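Long-range contact in conserved domain protein (Bacillus anthracis, PDB 3FBQ), which is of unknown function but probably contains a C-terminal immunoglobulin-like (E-set) beta domain: residues 175-189 and 220-233. Numbering follows the deposited sequence.
Sequences SFILYYNQEVSKGAR and DPYNIRWSATFQKL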
ATOM      1  N   SER A 175      20.311   9.515  23.058  1.00 26.14           N
ATOM      2  CA  SER A 175      19.111  10.346  23.005  1.00 25.15           C
ATOM      3  C   SER A 175      18.317  10.158  24.286  1.00 23.77           C
ATOM      4  O   SER A 175      18.648   9.324  25.131  1.00 22.09           O
ATOM      5  CB  SER A 175      18.269   9.983  21.774  1.00 25.37           C
ATOM      6  OG  SER A 175      17.691   8.683  21.942  1.00 30.13           O
ATOM      7  N   PHE A 176      17.304  11.001  24.462  1.00 23.69           N
ATOM      8  CA  PHE A 176      16.385  10.867  25.616  1.00 23.42           C
ATOM      9  C   PHE A 176      14.956  11.181  25.255  1.00 22.25           C
ATOM     10  O   PHE A 176      14.724  11.999  24.386  1.00 24.55           O
ATOM     11  CB  PHE A 176      16.867  11.689  26.826  1.00 23.09           C
ATOM     12  CG  PHE A 176      16.548  13.159  26.750  1.00 23.64           C
ATOM     13  CD1 PHE A 176      17.538  14.081  26.424  1.00 27.07           C
ATOM     14  CD2 PHE A 176      15.288  13.628  27.034  1.00 24.96           C
ATOM     15  CE1 PHE A 176      17.282  15.458  26.388  1.00 25.66           C
ATOM     16  CE2 PHE A 176      15.011  14.981  26.954  1.00 27.31           C
ATOM     17  CZ  PHE A 176      16.019  15.905  26.664  1.00 25.82           C
ATOM     18  N   ILE A 177      13.989  10.595  25.941  1.00 22.25           N
ATOM     19  CA  ILE A 177      12.536  10.723  25.568  1.00 22.12           C
ATOM     20  C   ILE A 177      11.640  11.346  26.617  1.00 22.12           C
ATOM     21  O   ILE A 177      11.670  10.956  27.761  1.00 22.48           O
ATOM     22  CB  ILE A 177      11.933   9.355  25.254  1.00 21.55           C
ATOM     23  CG1 ILE A 177      12.756   8.627  24.175  1.00 21.42           C
ATOM     24  CG2 ILE A 177      10.480   9.496  24.850  1.00 22.20           C
ATOM     25  CD1 ILE A 177      12.393   7.196  24.068  1.00 21.88           C
ATOM     26  N   LEU A 178      10.841  12.323  26.234  1.00 23.49           N
ATOM     27  CA  LEU A 178       9.803  12.839  27.162  1.00 25.15           C
ATOM     28  C   LEU A 178       8.387  12.328  26.827  1.00 25.40           C
ATOM     29  O   LEU A 178       7.850  12.616  25.757  1.00 25.05           O
ATOM     30  CB  LEU A 178       9.808  14.369  27.227  1.00 24.88           C
ATOM     31  CG  LEU A 178      11.131  15.005  27.690  1.00 27.10           C
ATOM     32  CD1 LEU A 178      10.992  16.493  27.645  1.00 27.31           C
ATOM     33  CD2 LEU A 178      11.657  14.564  29.046  1.00 25.89           C
ATOM     34  N   TYR A 179       7.800  11.573  27.744  1.00 25.71           N
ATOM     35  CA  TYR A 179       6.435  11.159  27.594  1.00 26.90           C
ATOM     36  C   TYR A 179       5.505  12.103  28.328  1.00 27.84           C
ATOM     37  O   TYR A 179       5.699  12.450  29.487  1.00 27.49           O
ATOM     38  CB  TYR A 179       6.264   9.836  28.242  1.00 26.34           C
ATOM     39  CG  TYR A 179       7.025   8.736  27.610  1.00 28.51           C
ATOM     40  CD1 TYR A 179       6.448   7.954  26.588  1.00 22.84           C
ATOM     41  CD2 TYR A 179       8.331   8.398  28.075  1.00 31.58           C
ATOM     42  CE1 TYR A 179       7.119   6.905  26.043  1.00 22.39           C
ATOM     43  CE2 TYR A 179       9.026   7.315  27.515  1.00 27.80           C
ATOM     44  CZ  TYR A 179       8.406   6.582  26.505  1.00 27.28           C
ATOM     45  OH  TYR A 179       9.078   5.522  25.951  1.00 32.69           O
ATOM     46  N   TYR A 180       4.433  12.461  27.674  1.00 29.51           N
ATOM     47  CA  TYR A 180       3.508  13.363  28.304  1.00 31.00           C
ATOM     48  C   TYR A 180       2.150  13.441  27.553  1.00 31.51           C
ATOM     49  O   TYR A 180       1.940  12.743  26.549  1.00 30.63           O
ATOM     50  CB  TYR A 180       4.188  14.712  28.370  1.00 31.26           C
ATOM     51  CG  TYR A 180       4.310  15.320  27.005  1.00 32.95           C
ATOM     52  CD1 TYR A 180       5.349  14.954  26.135  1.00 32.78           C
ATOM     53  CD2 TYR A 180       3.359  16.260  26.562  1.00 33.99           C
ATOM     54  CE1 TYR A 180       5.429  15.524  24.849  1.00 32.78           C
ATOM     55  CE2 TYR A 180       3.436  16.842  25.283  1.00 31.81           C
ATOM     56  CZ  TYR A 180       4.457  16.471  24.444  1.00 30.52           C
ATOM     57  OH  TYR A 180       4.510  17.080  23.229  1.00 27.76           O
ATOM     58  N   ASN A 181       1.233  14.284  28.053  1.00 32.72           N
ATOM     59  CA  ASN A 181      -0.127  14.395  27.474  1.00 33.36           C
ATOM     60  C   ASN A 181      -0.748  15.723  27.733  1.00 34.72           C
ATOM     61  O   ASN A 181      -0.362  16.392  28.675  1.00 35.46           O
ATOM     62  CB  ASN A 181      -1.084  13.319  27.976  1.00 31.77           C
ATOM     63  CG  ASN A 181      -1.200  13.303  29.457  1.00 30.52           C
ATOM     64  OD1 ASN A 181      -1.642  14.256  30.109  1.00 26.41           O
ATOM     65  ND2 ASN A 181      -0.802  12.199  30.013  1.00 31.19           N
ATOM     66  N   GLN A 182      -1.726  16.078  26.894  1.00 36.39           N
ATOM     67  CA  GLN A 182      -2.464  17.320  26.999  1.00 37.25           C
ATOM     68  C   GLN A 182      -3.825  16.919  27.452  1.00 38.26           C
ATOM     69  O   GLN A 182      -4.313  15.858  27.057  1.00 37.43           O
ATOM     70  CB  GLN A 182      -2.544  18.059  25.648  1.00 37.03           C
ATOM     71  CG  GLN A 182      -3.018  17.251  24.448  1.00 38.41           C
ATOM     72  CD  GLN A 182      -3.026  18.057  23.133  1.00 42.05           C
ATOM     73  OE1 GLN A 182      -4.076  18.204  22.453  1.00 41.04           O
ATOM     74  NE2 GLN A 182      -1.854  18.554  22.747  1.00 44.16           N
ATOM     75  N   GLU A 183      -4.393  17.763  28.324  1.00 40.29           N
ATOM     76  CA  GLU A 183      -5.828  17.777  28.665  1.00 41.69           C
ATOM     77  C   GLU A 183      -6.507  19.124  28.330  1.00 42.71           C
ATOM     78  O   GLU A 183      -5.911  20.190  28.510  1.00 42.94           O
ATOM     79  CB  GLU A 183      -6.013  17.428  30.120  1.00 41.09           C
ATOM     80  CG  GLU A 183      -5.696  15.984  30.414  1.00 42.88           C
ATOM     81  CD  GLU A 183      -5.423  15.759  31.895  1.00 47.31           C
ATOM     82  OE1 GLU A 183      -6.192  16.306  32.724  1.00 49.72           O
ATOM     83  OE2 GLU A 183      -4.441  15.052  32.238  1.00 46.83           O
ATOM     84  N   VAL A 184      -7.735  19.045  27.809  1.00 44.24           N
ATOM     85  CA  VAL A 184      -8.541  20.200  27.395  1.00 45.44           C
ATOM     86  C   VAL A 184      -9.934  20.162  28.107  1.00 46.77           C
ATOM     87  O   VAL A 184     -10.631  19.124  28.113  1.00 46.28           O
ATOM     88  CB  VAL A 184      -8.738  20.195  25.860  1.00 45.17           C
ATOM     89  CG1 VAL A 184      -9.264  21.526  25.371  1.00 45.21           C
ATOM     90  CG2 VAL A 184      -7.444  19.898  25.169  1.00 45.54           C
ATOM     91  N   SER A 185     -10.329  21.295  28.701  1.00 47.51           N
ATOM     92  CA  SER A 185     -11.575  21.379  29.475  1.00 48.49           C
ATOM     93  C   SER A 185     -12.781  21.561  28.584  1.00 49.17           C
ATOM     94  O   SER A 185     -12.643  22.022  27.439  1.00 49.73           O
ATOM     95  CB  SER A 185     -11.533  22.585  30.403  1.00 48.32           C
ATOM     96  OG  SER A 185     -11.681  23.760  29.620  1.00 48.13           O
ATOM     97  N   LYS A 186     -13.973  21.270  29.129  1.00 49.80           N
ATOM     98  CA  LYS A 186     -15.231  21.567  28.412  1.00 49.91           C
ATOM     99  C   LYS A 186     -15.279  23.035  27.951  1.00 49.35           C
ATOM    100  O   LYS A 186     -15.612  23.287  26.800  1.00 50.43           O
ATOM    101  CB  LYS A 186     -16.503  21.102  29.162  1.00 49.43           C
ATOM    102  CG  LYS A 186     -16.854  21.855  30.454  1.00 53.24           C
ATOM    103  CD  LYS A 186     -17.868  23.042  30.240  1.00 55.10           C
ATOM    104  CE  LYS A 186     -17.828  24.096  31.379  1.00 54.81           C
ATOM    105  NZ  LYS A 186     -19.163  24.207  32.056  1.00 57.46           N
ATOM    106  N   GLY A 187     -14.892  23.987  28.806  1.00 48.50           N
ATOM    107  CA  GLY A 187     -14.743  25.377  28.377  1.00 47.45           C
ATOM    108  C   GLY A 187     -13.964  25.472  27.071  1.00 47.49           C
ATOM    109  O   GLY A 187     -14.524  25.812  26.016  1.00 46.85           O
ATOM    110  N   ALA A 188     -12.679  25.100  27.142  1.00 47.70           N
ATOM    111  CA  ALA A 188     -11.718  25.274  26.062  1.00 47.48           C
ATOM    112  C   ALA A 188     -12.055  24.489  24.775  1.00 48.27           C
ATOM    113  O   ALA A 188     -11.916  25.024  23.647  1.00 47.97           O
ATOM    114  CB  ALA A 188     -10.386  24.915  26.557  1.00 46.93           C
ATOM    115  N   ARG A 189     -12.505  23.242  24.934  1.00 48.84           N
ATOM    116  CA  ARG A 189     -12.843  22.402  23.757  1.00 50.11           C
ATOM    117  C   ARG A 189     -13.804  23.147  22.849  1.00 50.82           C
ATOM    118  O   ARG A 189     -13.795  22.971  21.615  1.00 50.53           O
ATOM    119  CB  ARG A 189     -13.512  21.077  24.143  1.00 49.74           C
ATOM    120  CG  ARG A 189     -12.774  20.262  25.148  1.00 49.05           C
ATOM    121  CD  ARG A 189     -13.257  18.858  25.126  1.00 47.73           C
ATOM    122  NE  ARG A 189     -12.241  18.021  25.715  1.00 47.25           N
ATOM    123  CZ  ARG A 189     -12.095  16.718  25.511  1.00 48.39           C
ATOM    124  NH1 ARG A 189     -12.920  16.050  24.705  1.00 49.42           N
ATOM    125  NH2 ARG A 189     -11.092  16.083  26.113  1.00 48.58           N
ATOM    126  N   ASP A 220     -10.280  10.963  22.420  1.00 35.18           N
ATOM    127  CA  ASP A 220     -10.997  12.051  21.862  1.00 35.47           C
ATOM    128  C   ASP A 220     -10.036  12.958  21.137  1.00 35.24           C
ATOM    129  O   ASP A 220      -8.834  12.722  21.155  1.00 34.80           O
ATOM    130  CB  ASP A 220     -11.898  12.742  22.888  1.00 36.61           C
ATOM    131  CG  ASP A 220     -11.145  13.375  24.024  1.00 37.88           C
ATOM    132  OD1 ASP A 220     -11.361  12.906  25.173  1.00 39.87           O
ATOM    133  OD2 ASP A 220     -10.373  14.333  23.771  1.00 39.30           O
ATOM    134  N   PRO A 221     -10.574  13.960  20.429  1.00 35.37           N
ATOM    135  CA  PRO A 221      -9.655  14.703  19.599  1.00 35.74           C
ATOM    136  C   PRO A 221      -8.688  15.593  20.366  1.00 36.25           C
ATOM    137  O   PRO A 221      -7.863  16.221  19.712  1.00 36.60           O
ATOM    138  CB  PRO A 221     -10.603  15.554  18.704  1.00 35.70           C
ATOM    139  CG  PRO A 221     -11.844  14.798  18.658  1.00 33.55           C
ATOM    140  CD  PRO A 221     -11.976  14.173  20.006  1.00 34.63           C
ATOM    141  N   TYR A 222      -8.758  15.606  21.708  1.00 36.51           N
ATOM    142  CA  TYR A 222      -8.167  16.669  22.573  1.00 36.07           C
ATOM    143  C   TYR A 222      -7.183  16.179  23.604  1.00 35.59           C
ATOM    144  O   TYR A 222      -6.113  16.772  23.753  1.00 35.48           O
ATOM    145  CB  TYR A 222      -9.242  17.369  23.392  1.00 36.28           C
ATOM    146  CG  TYR A 222     -10.225  18.141  22.590  1.00 39.71           C
ATOM    147  CD1 TYR A 222     -11.471  17.581  22.256  1.00 41.73           C
ATOM    148  CD2 TYR A 222      -9.927  19.439  22.152  1.00 42.76           C
ATOM    149  CE1 TYR A 222     -12.415  18.301  21.509  1.00 43.68           C
ATOM    150  CE2 TYR A 222     -10.863  20.168  21.372  1.00 45.57           C
ATOM    151  CZ  TYR A 222     -12.104  19.587  21.064  1.00 45.01           C
ATOM    152  OH  TYR A 222     -13.011  20.296  20.311  1.00 45.28           O
ATOM    153  N   ASN A 223      -7.584  15.169  24.383  1.00 34.49           N
ATOM    154  CA  ASN A 223      -6.681  14.518  25.332  1.00 33.92           C
ATOM    155  C   ASN A 223      -5.746  13.476  24.668  1.00 32.86           C
ATOM    156  O   ASN A 223      -6.120  12.286  24.537  1.00 32.81           O
ATOM    157  CB  ASN A 223      -7.507  13.863  26.428  1.00 34.98           C
ATOM    158  CG  ASN A 223      -8.094  14.889  27.425  1.00 39.27           C
ATOM    159  OD1 ASN A 223      -8.434  16.052  27.084  1.00 42.43           O
ATOM    160  ND2 ASN A 223      -8.209  14.455  28.675  1.00 42.20           N
ATOM    161  N   ILE A 224      -4.558  13.935  24.246  1.00 30.39           N
ATOM    162  CA  ILE A 224      -3.610  13.154  23.469  1.00 28.48           C
ATOM    163  C   ILE A 224      -2.357  12.839  24.331  1.00 28.18           C
ATOM    164  O   ILE A 224      -1.716  13.742  24.823  1.00 28.27           O
ATOM    165  CB  ILE A 224      -3.154  13.922  22.136  1.00 28.57           C
ATOM    166  CG1 ILE A 224      -4.306  14.543  21.315  1.00 28.76           C
ATOM    167  CG2 ILE A 224      -2.302  13.102  21.242  1.00 25.62           C
ATOM    168  CD1 ILE A 224      -5.567  13.809  21.355  1.00 32.85           C
ATOM    169  N   ARG A 225      -1.999  11.567  24.485  1.00 27.28           N
ATOM    170  CA  ARG A 225      -0.684  11.179  24.955  1.00 26.64           C
ATOM    171  C   ARG A 225       0.257  11.308  23.786  1.00 26.53           C
ATOM    172  O   ARG A 225      -0.098  10.913  22.667  1.00 26.43           O
ATOM    173  CB  ARG A 225      -0.689   9.748  25.457  1.00 26.08           C
ATOM    174  CG  ARG A 225      -2.014   9.418  26.205  1.00 31.60           C
ATOM    175  CD  ARG A 225      -1.926   8.176  27.059  1.00 36.64           C
ATOM    176  NE  ARG A 225      -0.593   8.057  27.676  1.00 41.35           N
ATOM    177  CZ  ARG A 225      -0.098   6.922  28.183  1.00 42.64           C
ATOM    178  NH1 ARG A 225      -0.833   5.809  28.141  1.00 42.53           N
ATOM    179  NH2 ARG A 225       1.131   6.885  28.716  1.00 41.29           N
ATOM    180  N   TRP A 226       1.447  11.875  24.048  1.00 25.57           N
ATOM    181  CA  TRP A 226       2.462  12.155  23.041  1.00 24.59           C
ATOM    182  C   TRP A 226       3.776  11.695  23.582  1.00 25.15           C
ATOM    183  O   TRP A 226       3.945  11.456  24.785  1.00 26.92           O
ATOM    184  CB  TRP A 226       2.683  13.669  22.914  1.00 24.78           C
ATOM    185  CG  TRP A 226       1.576  14.531  22.539  1.00 22.23           C
ATOM    186  CD1 TRP A 226       0.802  15.294  23.381  1.00 25.97           C
ATOM    187  CD2 TRP A 226       1.157  14.821  21.237  1.00 21.74           C
ATOM    188  NE1 TRP A 226      -0.117  16.015  22.662  1.00 28.00           N
ATOM    189  CE2 TRP A 226       0.074  15.724  21.335  1.00 28.16           C
ATOM    190  CE3 TRP A 226       1.546  14.364  19.974  1.00 25.54           C
ATOM    191  CZ2 TRP A 226      -0.617  16.182  20.209  1.00 31.12           C
ATOM    192  CZ3 TRP A 226       0.858  14.806  18.846  1.00 25.87           C
ATOM    193  CH2 TRP A 226      -0.210  15.698  18.968  1.00 31.27           C
ATOM    194  N   SER A 227       4.784  11.680  22.734  1.00 24.81           N
ATOM    195  CA  SER A 227       6.157  11.609  23.230  1.00 24.60           C
ATOM    196  C   SER A 227       7.119  12.201  22.221  1.00 25.38           C
ATOM    197  O   SER A 227       6.816  12.244  21.004  1.00 26.65           O
ATOM    198  CB  SER A 227       6.526  10.183  23.528  1.00 23.61           C
ATOM    199  OG  SER A 227       7.033   9.580  22.371  1.00 27.41           O
ATOM    200  N   ALA A 228       8.270  12.697  22.671  1.00 25.40           N
ATOM    201  CA  ALA A 228       9.217  13.253  21.705  1.00 25.25           C
ATOM    202  C   ALA A 228      10.599  12.809  22.038  1.00 26.65           C
ATOM    203  O   ALA A 228      10.909  12.446  23.207  1.00 27.54           O
ATOM    204  CB  ALA A 228       9.160  14.692  21.729  1.00 24.77           C
ATOM    205  N   THR A 229      11.482  12.853  21.049  1.00 26.86           N
ATOM    206  CA  THR A 229      12.840  12.427  21.372  1.00 27.41           C
ATOM    207  C   THR A 229      13.801  13.563  21.206  1.00 27.32           C
ATOM    208  O   THR A 229      13.657  14.350  20.292  1.00 26.39           O
ATOM    209  CB  THR A 229      13.225  11.218  20.543  1.00 27.71           C
ATOM    210  OG1 THR A 229      12.098  10.347  20.544  1.00 28.17           O
ATOM    211  CG2 THR A 229      14.488  10.471  21.159  1.00 27.15           C
ATOM    212  N   PHE A 230      14.749  13.662  22.118  1.00 27.81           N
ATOM    213  CA  PHE A 230      15.680  14.758  22.069  1.00 29.62           C
ATOM    214  C   PHE A 230      17.113  14.273  22.248  1.00 31.27           C
ATOM    215  O   PHE A 230      17.366  13.107  22.640  1.00 31.89           O
ATOM    216  CB  PHE A 230      15.393  15.782  23.140  1.00 29.45           C
ATOM    217  CG  PHE A 230      13.945  16.227  23.246  1.00 29.67           C
ATOM    218  CD1 PHE A 230      13.575  17.559  22.861  1.00 30.75           C
ATOM    219  CD2 PHE A 230      12.976  15.386  23.794  1.00 28.42           C
ATOM    220  CE1 PHE A 230      12.267  18.034  23.017  1.00 28.59           C
ATOM    221  CE2 PHE A 230      11.616  15.811  23.932  1.00 28.77           C
ATOM    222  CZ  PHE A 230      11.264  17.154  23.543  1.00 32.16           C
ATOM    223  N   GLN A 231      18.019  15.193  21.922  1.00 31.91           N
ATOM    224  CA  GLN A 231      19.469  15.038  21.893  1.00 32.28           C
ATOM    225  C   GLN A 231      20.058  14.371  23.113  1.00 32.90           C
ATOM    226  O   GLN A 231      19.488  14.472  24.201  1.00 33.64           O
ATOM    227  CB  GLN A 231      20.113  16.428  21.807  1.00 32.22           C
ATOM    228  CG  GLN A 231      19.837  17.164  20.506  1.00 31.22           C
ATOM    229  CD  GLN A 231      20.575  18.471  20.471  1.00 28.87           C
ATOM    230  OE1 GLN A 231      19.990  19.525  20.280  1.00 30.04           O
ATOM    231  NE2 GLN A 231      21.858  18.413  20.715  1.00 23.95           N
ATOM    232  N   LYS A 232      21.204  13.695  22.922  1.00 32.97           N
ATOM    233  CA  LYS A 232      22.041  13.259  24.040  1.00 32.03           C
ATOM    234  C   LYS A 232      21.906  14.307  25.133  1.00 32.94           C
ATOM    235  O   LYS A 232      22.356  15.444  24.961  1.00 33.69           O
ATOM    236  CB  LYS A 232      23.497  13.172  23.618  1.00 30.39           C
ATOM    237  CG  LYS A 232      24.160  11.968  24.156  1.00 27.50           C
ATOM    238  CD  LYS A 232      25.602  12.181  24.367  1.00 25.42           C
ATOM    239  CE  LYS A 232      26.238  11.066  25.180  1.00 29.76           C
ATOM    240  NZ  LYS A 232      25.742  10.835  26.593  1.00 34.74           N
ATOM    241  N   LEU A 233      21.202  13.951  26.200  1.00 33.37           N
ATOM    242  CA  LEU A 233      21.240  14.690  27.453  1.00 34.22           C
ATOM    243  C   LEU A 233      22.659  15.044  27.933  1.00 33.66           C
ATOM    244  O   LEU A 233      23.494  14.185  28.025  1.00 34.06           O
ATOM    245  CB  LEU A 233      20.599  13.822  28.527  1.00 34.58           C
ATOM    246  CG  LEU A 233      20.461  14.474  29.885  1.00 36.63           C
ATOM    247  CD1 LEU A 233      19.778  15.854  29.744  1.00 37.32           C
ATOM    248  CD2 LEU A 233      19.646  13.564  30.754  1.00 38.47           C
TER
HETATM  249  O   HOH W   1      20.644  11.439  26.695  1.00 41.32           O
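An antiparallel strand pair, ending in a salt bridge between Arg189 and Asp220, joins Phe176 through Gln182 to Ile224 through Phe230. Paired backbone bonds link Phe176 with Phe230, Leu178 with Ala228 and Tyr180 with Trp226; the last pair includes Trp226 N to Tyr180 O at 2.7 Å. On the face bearing these hydrogen-bonded residues, the same aromatic packing occurs twice. Phe230 CB lies over one face of the Phe176 ring, 3.9 Å from its centroid, and Trp226 CB covers the Tyr180 ring likewise, a CH-pi contact each time. Both covered rings stand with CG between the backbone N and carbonyl carbon (chi1 80° in Phe176, 70° in Tyr180), which swings them across to the partner strand. Each pair of rings (for Trp226, the five-membered one) is tilted by no more than 25° but displaced so far that they scarcely stack. Leu178 CD1 then meets Phe230 CE2 at 3.8 Å. The two strands are neighbours near the middle of the antiparallel sheet, although strands 196-203 and 208-218 come between them in sequence; Leu178, Tyr180 and Phe230 also pack on strand 196-203, and Tyr180 OH bonds to Val197 O. Past Gln182 a side chain takes over the ladder: Asn223 OD1 accepts from Val184 N at 3.2 Å, and weakly from Arg189 NH2. The Arg189 guanidinium lies with one face over Tyr222 CD1, while Arg189 CD sits above the Tyr222 ring, 3.9 Å from the centroid. Arg189 NE bonds to Val184 O, and Arg189 NH2 forms a salt bridge to Asp220 OD2 at 3.0 Å. That same oxygen accepts from Tyr222 N, an Asx turn, and from Asn223 N, which extends it to an Asx motif and fixes the carboxylate facing the arginine.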